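Hypothetical protein NMB0488 (Neisseria meningitidis, PDB 2GKP) is of unknown function but is probably an immunity protein that neutralises the toxin of a contact-dependent growth inhibition system. Local coordinates at residues I25-G30 with L62-T67; M4-E9 with I116-G121. All blocks are in the same frame, centred on the assembly; numbering follows the deposited sequence.

Contact 1 (I25-G30 with L62-T67); sequences IQTWSG and LANSRT
S65 and S29 each reach across with a hydroxyl, one from either segment, and both end on backbone atoms. S65 OG donates to the carbonyl O of W28 at 2.7 Å, tilted 25° from the carbonyl plane; with OG anti to the backbone N (chi1 176°), the hydroxyl lies on the carbonyl side of its own residue. The same hydroxyl also bonds the backbone N of W13 on strand 11-18. Reaching from the strand, S29 OG accepts the N-H of R66 at 2.9 Å, and D37 holds this oxygen from strand 34-45. D37 also forms a salt bridge with R66 NE, tying the arginine to the same neighbouring strand.

Backbone to backbone, the direction reverses and G30 N donates to R66 O at 2.9 Å. Here the two chains run in nearly the same direction, 10° apart, and G30 and T67 make a single beta bridge: the loop leaving helix 51-63 briefly lies along the end of strand 23-30 in the antiparallel sheet. T67 CA makes a CA-H...O contact with G30 O at 3.2 Å.

T27 adds apolar packing. Its CG2 presses on the S65 backbone, 3.5 Å from S65 CA, which is tight for two carbons. T27 OG1 hydrogen-bonds A61 O of helix 51-63 and accepts a hydrogen bond from a water that in turn accepts from N64 ND2.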
loop_
_atom_site.group_PDB
_atom_site.type_symbol
_atom_site.label_atom_id
_atom_site.label_comp_id
_atom_site.label_asym_id
_atom_site.label_seq_id
_atom_site.Cartn_x
_atom_site.Cartn_y
_atom_site.Cartn_z
ATOM N N ILE A 25 -0.995 3.150 -5.391
ATOM C CA ILE A 25 -1.443 1.887 -4.812
ATOM C C ILE A 25 -0.344 0.859 -5.060
ATOM O O ILE A 25 0.207 0.751 -6.167
ATOM C CB ILE A 25 -2.744 1.406 -5.471
ATOM C CG1 ILE A 25 -3.883 2.395 -5.267
ATOM C CG2 ILE A 25 -3.104 0.024 -4.951
ATOM C CD1 ILE A 25 -3.965 2.962 -3.992
ATOM N N GLN A 26 -0.005 0.111 -4.019
ATOM C CA GLN A 26 1.148 -0.758 -4.101
ATOM C C GLN A 26 0.881 -2.124 -3.473
ATOM O O GLN A 26 0.456 -2.198 -2.324
ATOM C CB GLN A 26 2.291 -0.056 -3.317
ATOM C CG GLN A 26 3.611 -0.791 -3.206
ATOM C CD GLN A 26 4.257 -0.919 -4.560
ATOM O OE1 GLN A 26 4.471 0.083 -5.259
ATOM N NE2 GLN A 26 4.580 -2.135 -4.930
ATOM N N THR A 27 1.250 -3.201 -4.167
ATOM C CA THR A 27 1.291 -4.534 -3.540
ATOM C C THR A 27 2.400 -4.612 -2.485
ATOM O O THR A 27 3.496 -4.105 -2.712
ATOM C CB THR A 27 1.609 -5.593 -4.620
ATOM O OG1 THR A 27 0.504 -5.639 -5.518
ATOM C CG2 THR A 27 1.793 -7.001 -4.009
ATOM N N TRP A 28 2.093 -5.237 -1.340
ATOM C CA TRP A 28 3.101 -5.560 -0.321
ATOM C C TRP A 28 3.274 -7.081 -0.274
ATOM O O TRP A 28 2.344 -7.839 -0.610
ATOM C CB TRP A 28 2.584 -5.080 1.039
ATOM C CG TRP A 28 2.646 -3.610 1.287
ATOM C CD1 TRP A 28 2.572 -2.590 0.351
ATOM C CD2 TRP A 28 2.710 -2.980 2.554
ATOM N NE1 TRP A 28 2.636 -1.360 0.983
ATOM C CE2 TRP A 28 2.712 -1.572 2.330
ATOM C CE3 TRP A 28 2.807 -3.461 3.869
ATOM C CZ2 TRP A 28 2.811 -0.655 3.371
ATOM C CZ3 TRP A 28 2.881 -2.532 4.910
ATOM C CH2 TRP A 28 2.885 -1.150 4.645
ATOM N N SER A 29 4.457 -7.532 0.159
ATOM C CA SER A 29 4.732 -8.958 0.284
ATOM C C SER A 29 5.585 -9.171 1.521
ATOM O O SER A 29 6.006 -8.205 2.181
ATOM C CB SER A 29 5.492 -9.462 -0.957
ATOM O OG SER A 29 4.671 -9.334 -2.123
ATOM N N GLY A 30 5.872 -10.447 1.817
ATOM C CA GLY A 30 6.704 -10.722 2.982
ATOM C C GLY A 30 6.420 -12.076 3.564
ATOM O O GLY A 30 5.849 -12.953 2.900
ATOM N N LEU A 62 -3.741 -6.404 -3.810
ATOM C CA LEU A 62 -3.764 -7.450 -2.800
ATOM C C LEU A 62 -3.592 -8.825 -3.428
ATOM O O LEU A 62 -2.889 -9.655 -2.859
ATOM C CB LEU A 62 -5.070 -7.404 -2.021
ATOM C CG LEU A 62 -5.291 -6.256 -1.019
ATOM C CD1 LEU A 62 -6.747 -6.078 -0.668
ATOM C CD2 LEU A 62 -4.489 -6.515 0.227
ATOM N N ALA A 63 -4.208 -9.059 -4.582
ATOM C CA ALA A 63 -4.135 -10.395 -5.205
ATOM C C ALA A 63 -2.711 -10.770 -5.555
ATOM O O ALA A 63 -2.367 -11.974 -5.624
ATOM C CB ALA A 63 -5.022 -10.463 -6.410
ATOM N N ASN A 64 -1.881 -9.764 -5.803
ATOM C CA ASN A 64 -0.483 -10.013 -6.126
ATOM C C ASN A 64 0.448 -10.118 -4.908
ATOM O O ASN A 64 1.634 -10.383 -5.058
ATOM C CB ASN A 64 0.070 -8.926 -7.059
ATOM C CG ASN A 64 -0.414 -9.077 -8.464
ATOM O OD1 ASN A 64 -0.668 -10.188 -8.911
ATOM N ND2 ASN A 64 -0.527 -7.975 -9.184
ATOM N N SER A 65 -0.093 -9.908 -3.709
ATOM C CA SER A 65 0.720 -9.967 -2.492
ATOM C C SER A 65 1.353 -11.344 -2.290
ATOM O O SER A 65 0.627 -12.354 -2.216
ATOM C CB SER A 65 -0.162 -9.591 -1.301
ATOM O OG SER A 65 0.537 -9.711 -0.059
ATOM N N ARG A 66 2.681 -11.377 -2.145
ATOM C CA ARG A 66 3.378 -12.665 -2.037
ATOM C C ARG A 66 3.658 -12.985 -0.564
ATOM O O ARG A 66 4.061 -12.100 0.226
ATOM C CB ARG A 66 4.690 -12.669 -2.826
ATOM C CG ARG A 66 4.516 -12.508 -4.307
ATOM C CD ARG A 66 5.882 -12.576 -5.053
ATOM N NE ARG A 66 6.794 -11.457 -4.805
ATOM C CZ ARG A 66 8.113 -11.487 -5.007
ATOM N NH1 ARG A 66 8.729 -12.603 -5.415
ATOM N NH2 ARG A 66 8.860 -10.418 -4.792
ATOM N N THR A 67 3.445 -14.247 -0.185
ATOM C CA THR A 67 3.890 -14.727 1.124
ATOM C C THR A 67 5.012 -15.721 0.881
ATOM O O THR A 67 4.827 -16.722 0.173
ATOM C CB THR A 67 2.744 -15.419 1.890
ATOM O OG1 THR A 67 1.729 -14.460 2.198
ATOM C CG2 THR A 67 3.245 -16.039 3.203
HETATM O O HOH W 1 0.112 -5.301 -8.259
#

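Contact 2 (M4-E9 with I116-G121); sequences MTFNQE and IWLHNG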
loop_
_atom_site.group_PDB
_atom_site.type_symbol
_atom_site.label_atom_id
_atom_site.label_comp_id
_atom_site.label_asym_id
_atom_site.label_seq_id
_atom_site.Cartn_x
_atom_site.Cartn_y
_atom_site.Cartn_z
HETATM N N MSE A 4 -10.997 -12.873 -8.481
HETATM C CA MSE A 4 -9.603 -13.127 -7.994
HETATM C C MSE A 4 -9.547 -14.175 -6.906
HETATM O O MSE A 4 -10.519 -14.404 -6.191
HETATM C CB MSE A 4 -8.903 -11.839 -7.533
HETATM C CG MSE A 4 -9.812 -10.632 -7.367
HETATM SE SE MSE A 4 -8.832 -8.954 -7.502
HETATM C CE MSE A 4 -7.664 -9.364 -9.012
ATOM N N THR A 5 -8.387 -14.813 -6.797
ATOM C CA THR A 5 -8.218 -15.934 -5.897
ATOM C C THR A 5 -7.512 -15.436 -4.663
ATOM O O THR A 5 -6.374 -14.954 -4.718
ATOM C CB THR A 5 -7.448 -17.093 -6.557
ATOM O OG1 THR A 5 -8.117 -17.445 -7.766
ATOM C CG2 THR A 5 -7.399 -18.327 -5.658
ATOM N N PHE A 6 -8.238 -15.511 -3.561
ATOM C CA PHE A 6 -7.677 -15.326 -2.242
ATOM C C PHE A 6 -7.863 -16.646 -1.490
ATOM O O PHE A 6 -8.955 -17.211 -1.498
ATOM C CB PHE A 6 -8.403 -14.173 -1.537
ATOM C CG PHE A 6 -8.194 -12.825 -2.194
ATOM C CD1 PHE A 6 -6.919 -12.261 -2.262
ATOM C CD2 PHE A 6 -9.273 -12.141 -2.748
ATOM C CE1 PHE A 6 -6.732 -11.005 -2.838
ATOM C CE2 PHE A 6 -9.092 -10.879 -3.351
ATOM C CZ PHE A 6 -7.805 -10.328 -3.387
ATOM N N ASN A 7 -6.789 -17.139 -0.888
ATOM C CA ASN A 7 -6.793 -18.398 -0.146
ATOM C C ASN A 7 -7.107 -18.219 1.328
ATOM O O ASN A 7 -6.709 -17.227 1.954
ATOM C CB ASN A 7 -5.438 -19.082 -0.265
ATOM C CG ASN A 7 -5.088 -19.435 -1.684
ATOM O OD1 ASN A 7 -5.928 -19.923 -2.435
ATOM N ND2 ASN A 7 -3.838 -19.197 -2.064
ATOM N N GLN A 8 -7.810 -19.193 1.893
ATOM C CA GLN A 8 -8.091 -19.181 3.313
ATOM C C GLN A 8 -6.805 -19.337 4.103
ATOM O O GLN A 8 -5.885 -20.065 3.703
ATOM C CB GLN A 8 -9.127 -20.263 3.653
ATOM C CG GLN A 8 -10.241 -19.761 4.583
ATOM C CD GLN A 8 -11.066 -18.543 4.067
ATOM O OE1 GLN A 8 -12.002 -18.101 4.746
ATOM N NE2 GLN A 8 -10.722 -18.007 2.891
ATOM N N GLU A 9 -6.732 -18.614 5.208
ATOM C CA GLU A 9 -5.571 -18.579 6.089
ATOM C C GLU A 9 -4.395 -17.783 5.546
ATOM O O GLU A 9 -3.470 -17.495 6.308
ATOM C CB GLU A 9 -5.124 -19.989 6.542
ATOM C CG GLU A 9 -6.217 -20.819 7.243
ATOM C CD GLU A 9 -6.971 -20.076 8.349
ATOM O OE1 GLU A 9 -6.343 -19.390 9.188
ATOM O OE2 GLU A 9 -8.214 -20.197 8.389
ATOM N N ILE A 116 -3.433 -1.920 3.955
ATOM C CA ILE A 116 -4.618 -2.812 3.848
ATOM C C ILE A 116 -4.137 -4.225 4.058
ATOM O O ILE A 116 -3.160 -4.676 3.420
ATOM C CB ILE A 116 -5.308 -2.718 2.442
ATOM C CG1 ILE A 116 -5.715 -1.268 2.149
ATOM C CG2 ILE A 116 -6.538 -3.604 2.410
ATOM C CD1 ILE A 116 -4.690 -0.501 1.281
ATOM N N TRP A 117 -4.830 -4.910 4.993
ATOM C CA TRP A 117 -4.554 -6.314 5.300
ATOM C C TRP A 117 -5.821 -7.145 5.075
ATOM O O TRP A 117 -6.844 -6.838 5.654
ATOM C CB TRP A 117 -4.073 -6.443 6.743
ATOM C CG TRP A 117 -3.979 -7.879 7.223
ATOM C CD1 TRP A 117 -3.485 -8.967 6.547
ATOM C CD2 TRP A 117 -4.394 -8.358 8.504
ATOM N NE1 TRP A 117 -3.544 -10.092 7.346
ATOM C CE2 TRP A 117 -4.114 -9.744 8.543
ATOM C CE3 TRP A 117 -4.979 -7.745 9.628
ATOM C CZ2 TRP A 117 -4.378 -10.528 9.667
ATOM C CZ3 TRP A 117 -5.282 -8.540 10.736
ATOM C CH2 TRP A 117 -4.955 -9.918 10.754
ATOM N N LEU A 118 -5.737 -8.127 4.171
ATOM C CA LEU A 118 -6.838 -9.067 3.940
ATOM C C LEU A 118 -6.495 -10.438 4.507
ATOM O O LEU A 118 -5.444 -10.977 4.226
ATOM C CB LEU A 118 -7.043 -9.218 2.437
ATOM C CG LEU A 118 -8.085 -10.265 1.970
ATOM C CD1 LEU A 118 -9.467 -9.919 2.485
ATOM C CD2 LEU A 118 -8.081 -10.304 0.449
ATOM N N HIS A 119 -7.429 -11.005 5.256
ATOM C CA HIS A 119 -7.232 -12.328 5.849
ATOM C C HIS A 119 -8.603 -12.929 6.093
ATOM O O HIS A 119 -9.438 -12.306 6.754
ATOM C CB HIS A 119 -6.473 -12.211 7.177
ATOM C CG HIS A 119 -6.218 -13.529 7.834
ATOM N ND1 HIS A 119 -7.013 -14.033 8.838
ATOM C CD2 HIS A 119 -5.268 -14.461 7.597
ATOM C CE1 HIS A 119 -6.541 -15.209 9.217
ATOM N NE2 HIS A 119 -5.491 -15.500 8.471
ATOM N N ASN A 120 -8.849 -14.108 5.508
ATOM C CA ASN A 120 -10.140 -14.789 5.622
ATOM C C ASN A 120 -11.323 -13.859 5.390
ATOM O O ASN A 120 -12.312 -13.833 6.144
ATOM C CB ASN A 120 -10.248 -15.497 6.977
ATOM C CG ASN A 120 -9.254 -16.645 7.115
ATOM O OD1 ASN A 120 -8.680 -17.121 6.131
ATOM N ND2 ASN A 120 -9.024 -17.083 8.355
ATOM N N GLY A 121 -11.197 -13.104 4.305
ATOM C CA GLY A 121 -12.280 -12.281 3.833
ATOM C C GLY A 121 -12.397 -10.950 4.552
ATOM O O GLY A 121 -13.173 -10.135 4.138
HETATM O O HOH W 2 -7.159 -14.938 3.204
HETATM O O HOH W 3 -3.354 -17.356 9.779
#
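F6 lays one face of its ring against L118, whose CD2 sits over the ring centre, 3.5 Å from the centroid and 10° off the normal: a CH-pi contact made by a single methyl. The leucine side chain meets the phenylalanine at about a right angle, and with CG anti to its backbone N (chi1 175°) it extends from the strand toward the ring. Y12 meets the F6 ring edge-to-face, and L148 also packs on it.

At N7 the link is through water: its carbonyl O receives a hydrogen bond at 2.6 Å from a water that accepts from N120 N. Q8 then runs its side chain past the N120 amide, CG 3.4 Å from N120 OD1, with the two amide planes 22° apart.

E9 is gripped at two points by N120. The E9 backbone N donates to N120 OD1 over 2.6 Å, almost straight and in the carbonyl plane. N120 ND2 returns a bond of 3.2 Å to E9 OE2, which it meets from above the carboxylate plane. Together they engage both the oxygen and the nitrogen of the amide, the second bond being the longer and more bent. The carbonyl O of E9 lies near the edge of the H119 ring, 3.6 Å from NE2, and a water bonded to H119 NE2 reaches the same oxygen weakly. N120 and G121, both with positive phi, form a two-residue turn close to type I' between antiparallel strands 112-119 and 122-132, so the N-terminal arm is fastened to the turn of a beta-hairpin in the antiparallel sheet.

How the contacts relate
The centres of contacts 1 and 2 lie about 11 Å apart, on the same side of the chain's centre, and both reach the same antiparallel sheet. Strand 11-18 stands between them, pairing with strand 23-30 of contact 1 and with strand 112-119 of contact 2. Along the chain contact 1 is nested inside the loop that contact 2 closes. They also touch directly: F6 CE1 comes within 3.6 Å of A63 CA, M4 packs on A63, and L62 CD2 reaches I116 O. The N-terminal arm therefore rests on the end of helix 51-63 as well as on the hairpin, so the arm bridges the two.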